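Side-chain contact in superoxide dismutase 1 (Perkinsus marinus, PDB 2CW2), which probably catalyses the dismutation of superoxide into hydrogen peroxide and molecular oxygen, using an iron ion as cofactor: residues S81-L84 against E85-I88. Numbering follows the deposited sequence.
Sequences SKTL and EQII
Gln86 turns its amide back over the start of helix 84-90, and its OE1 accepts a hydrogen bond from the backbone N of Thr83 (2.9 Å). The bond is almost straight at the hydrogen (172°), with the donor tilted 17° from the amide's carbonyl plane. CG of Gln86 lies beside its own backbone N (chi1 -72°) and the chain then runs extended, which carries OE1 back to Thr83. Two backbone bonds open the helix: Ile87 N to Thr83 O (3.0 Å) and Ile88 N to Leu84 O (2.8 Å). Thr83 is the N-cap, so the glutamine supplies one half of a capping box; the reciprocal bond from the Thr83 side chain is absent. Across this helix start in the alpha-hairpin domain, CB of Lys82 packs on CG1 of Ile87 (3.6 Å), at the N' and N4 positions of a hydrophobic staple, though here the N' partner is only the aliphatic root of a lysine. The lysine tail runs onward to a weak, long ion pair with Glu91. Beside the cap, the Thr83 and Glu85 side chains lie alongside one another, with Glu85 OE1 modelled unusually close to Thr83 methyl CG2 (3.0 Å), a doubtful contact. Leu84 and Ile87 face Phe33 and helix 93-110, where they touch Val102 and Ala99 respectively.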
ATOM      1  N   SER A  81       4.474 -12.891 -25.554  1.00 18.67           N
ATOM      2  CA  SER A  81       5.775 -13.317 -26.064  1.00 19.00           C
ATOM      3  C   SER A  81       6.941 -13.001 -25.136  1.00 18.57           C
ATOM      4  O   SER A  81       8.036 -13.541 -25.314  1.00 18.79           O
ATOM      5  CB  SER A  81       6.034 -12.747 -27.465  1.00 20.79           C
ATOM      6  OG  SER A  81       6.339 -11.356 -27.431  1.00 21.90           O
ATOM      7  N   LYS A  82       6.699 -12.169 -24.123  1.00 16.72           N
ATOM      8  CA  LYS A  82       7.771 -11.681 -23.259  1.00 16.95           C
ATOM      9  C   LYS A  82       7.839 -12.378 -21.904  1.00 15.85           C
ATOM     10  O   LYS A  82       6.816 -12.705 -21.294  1.00 13.87           O
ATOM     11  CB  LYS A  82       7.631 -10.169 -23.028  1.00 16.24           C
ATOM     12  CG  LYS A  82       7.742  -9.339 -24.291  1.00 17.87           C
ATOM     13  CD  LYS A  82       7.977  -7.875 -23.967  1.00 18.11           C
ATOM     14  CE  LYS A  82       8.356  -7.077 -25.221  1.00 19.47           C
ATOM     15  NZ  LYS A  82       8.304  -5.585 -24.966  1.00 19.69           N
ATOM     16  N   THR A  83       9.069 -12.557 -21.436  1.00 15.70           N
ATOM     17  CA  THR A  83       9.326 -13.116 -20.124  1.00 16.95           C
ATOM     18  C   THR A  83       8.933 -12.031 -19.145  1.00 15.87           C
ATOM     19  O   THR A  83       8.851 -10.854 -19.522  1.00 13.10           O
ATOM     20  CB  THR A  83      10.824 -13.436 -20.004  1.00 18.30           C
ATOM     21  OG1 THR A  83      11.129 -14.575 -20.846  1.00 20.63           O
ATOM     22  CG2 THR A  83      11.145 -13.957 -18.656  1.00 20.65           C
ATOM     23  N   LEU A  84       8.652 -12.428 -17.914  1.00 14.44           N
ATOM     24  CA  LEU A  84       8.346 -11.459 -16.865  1.00 15.75           C
ATOM     25  C   LEU A  84       9.416 -10.376 -16.828  1.00 14.88           C
ATOM     26  O   LEU A  84       9.107  -9.193 -16.751  1.00 14.63           O
ATOM     27  CB  LEU A  84       8.348 -12.178 -15.534  1.00 15.12           C
ATOM     28  CG  LEU A  84       7.042 -12.552 -14.833  1.00 16.88           C
ATOM     29  CD1 LEU A  84       5.770 -12.615 -15.685  1.00 14.77           C
ATOM     30  CD2 LEU A  84       7.237 -13.777 -13.931  1.00 15.41           C
ATOM     31  N   GLU A  85      10.677 -10.801 -16.874  1.00 14.54           N
ATOM     32  CA  GLU A  85      11.825  -9.895 -16.840  1.00 15.69           C
ATOM     33  C   GLU A  85      11.824  -8.918 -18.007  1.00 14.48           C
ATOM     34  O   GLU A  85      12.204  -7.758 -17.851  1.00 13.44           O
ATOM     35  CB  GLU A  85      13.127 -10.702 -16.879  1.00 18.00           C
ATOM     36  CG  GLU A  85      13.575 -11.233 -15.528  1.00 20.93           C
ATOM     37  CD  GLU A  85      13.484 -12.737 -15.446  1.00 22.81           C
ATOM     38  OE1 GLU A  85      12.598 -13.307 -16.128  1.00 26.00           O
ATOM     39  OE2 GLU A  85      14.298 -13.350 -14.720  1.00 22.83           O
ATOM     40  N   GLN A  86      11.416  -9.379 -19.187  1.00 14.28           N
ATOM     41  CA  GLN A  86      11.357  -8.462 -20.336  1.00 14.42           C
ATOM     42  C   GLN A  86      10.238  -7.438 -20.164  1.00 13.35           C
ATOM     43  O   GLN A  86      10.365  -6.280 -20.586  1.00 12.99           O
ATOM     44  CB  GLN A  86      11.196  -9.232 -21.651  1.00 15.50           C
ATOM     45  CG  GLN A  86      12.461  -9.963 -22.066  1.00 16.12           C
ATOM     46  CD  GLN A  86      12.232 -10.958 -23.175  1.00 18.34           C
ATOM     47  OE1 GLN A  86      11.180 -11.599 -23.235  1.00 18.31           O
ATOM     48  NE2 GLN A  86      13.223 -11.096 -24.071  1.00 19.60           N
ATOM     49  N   ILE A  87       9.128  -7.863 -19.567  1.00 13.28           N
ATOM     50  CA  ILE A  87       8.036  -6.929 -19.314  1.00 13.00           C
ATOM     51  C   ILE A  87       8.456  -5.911 -18.237  1.00 12.55           C
ATOM     52  O   ILE A  87       8.133  -4.709 -18.304  1.00 13.86           O
ATOM     53  CB  ILE A  87       6.746  -7.688 -18.884  1.00 12.86           C
ATOM     54  CG1 ILE A  87       6.310  -8.693 -19.971  1.00 12.61           C
ATOM     55  CG2 ILE A  87       5.649  -6.707 -18.528  1.00 12.55           C
ATOM     56  CD1 ILE A  87       5.160  -9.646 -19.540  1.00 13.82           C
ATOM     57  N   ILE A  88       9.165  -6.394 -17.235  1.00 11.86           N
ATOM     58  CA  ILE A  88       9.701  -5.511 -16.215  1.00 10.82           C
ATOM     59  C   ILE A  88      10.596  -4.443 -16.855  1.00 11.39           C
ATOM     60  O   ILE A  88      10.557  -3.270 -16.480  1.00 10.43           O
ATOM     61  CB  ILE A  88      10.442  -6.343 -15.135  1.00 11.43           C
ATOM     62  CG1 ILE A  88       9.414  -7.114 -14.286  1.00 10.94           C
ATOM     63  CG2 ILE A  88      11.257  -5.431 -14.256  1.00 10.45           C
ATOM     64  CD1 ILE A  88       9.983  -8.308 -13.477  1.00 12.50           C
TER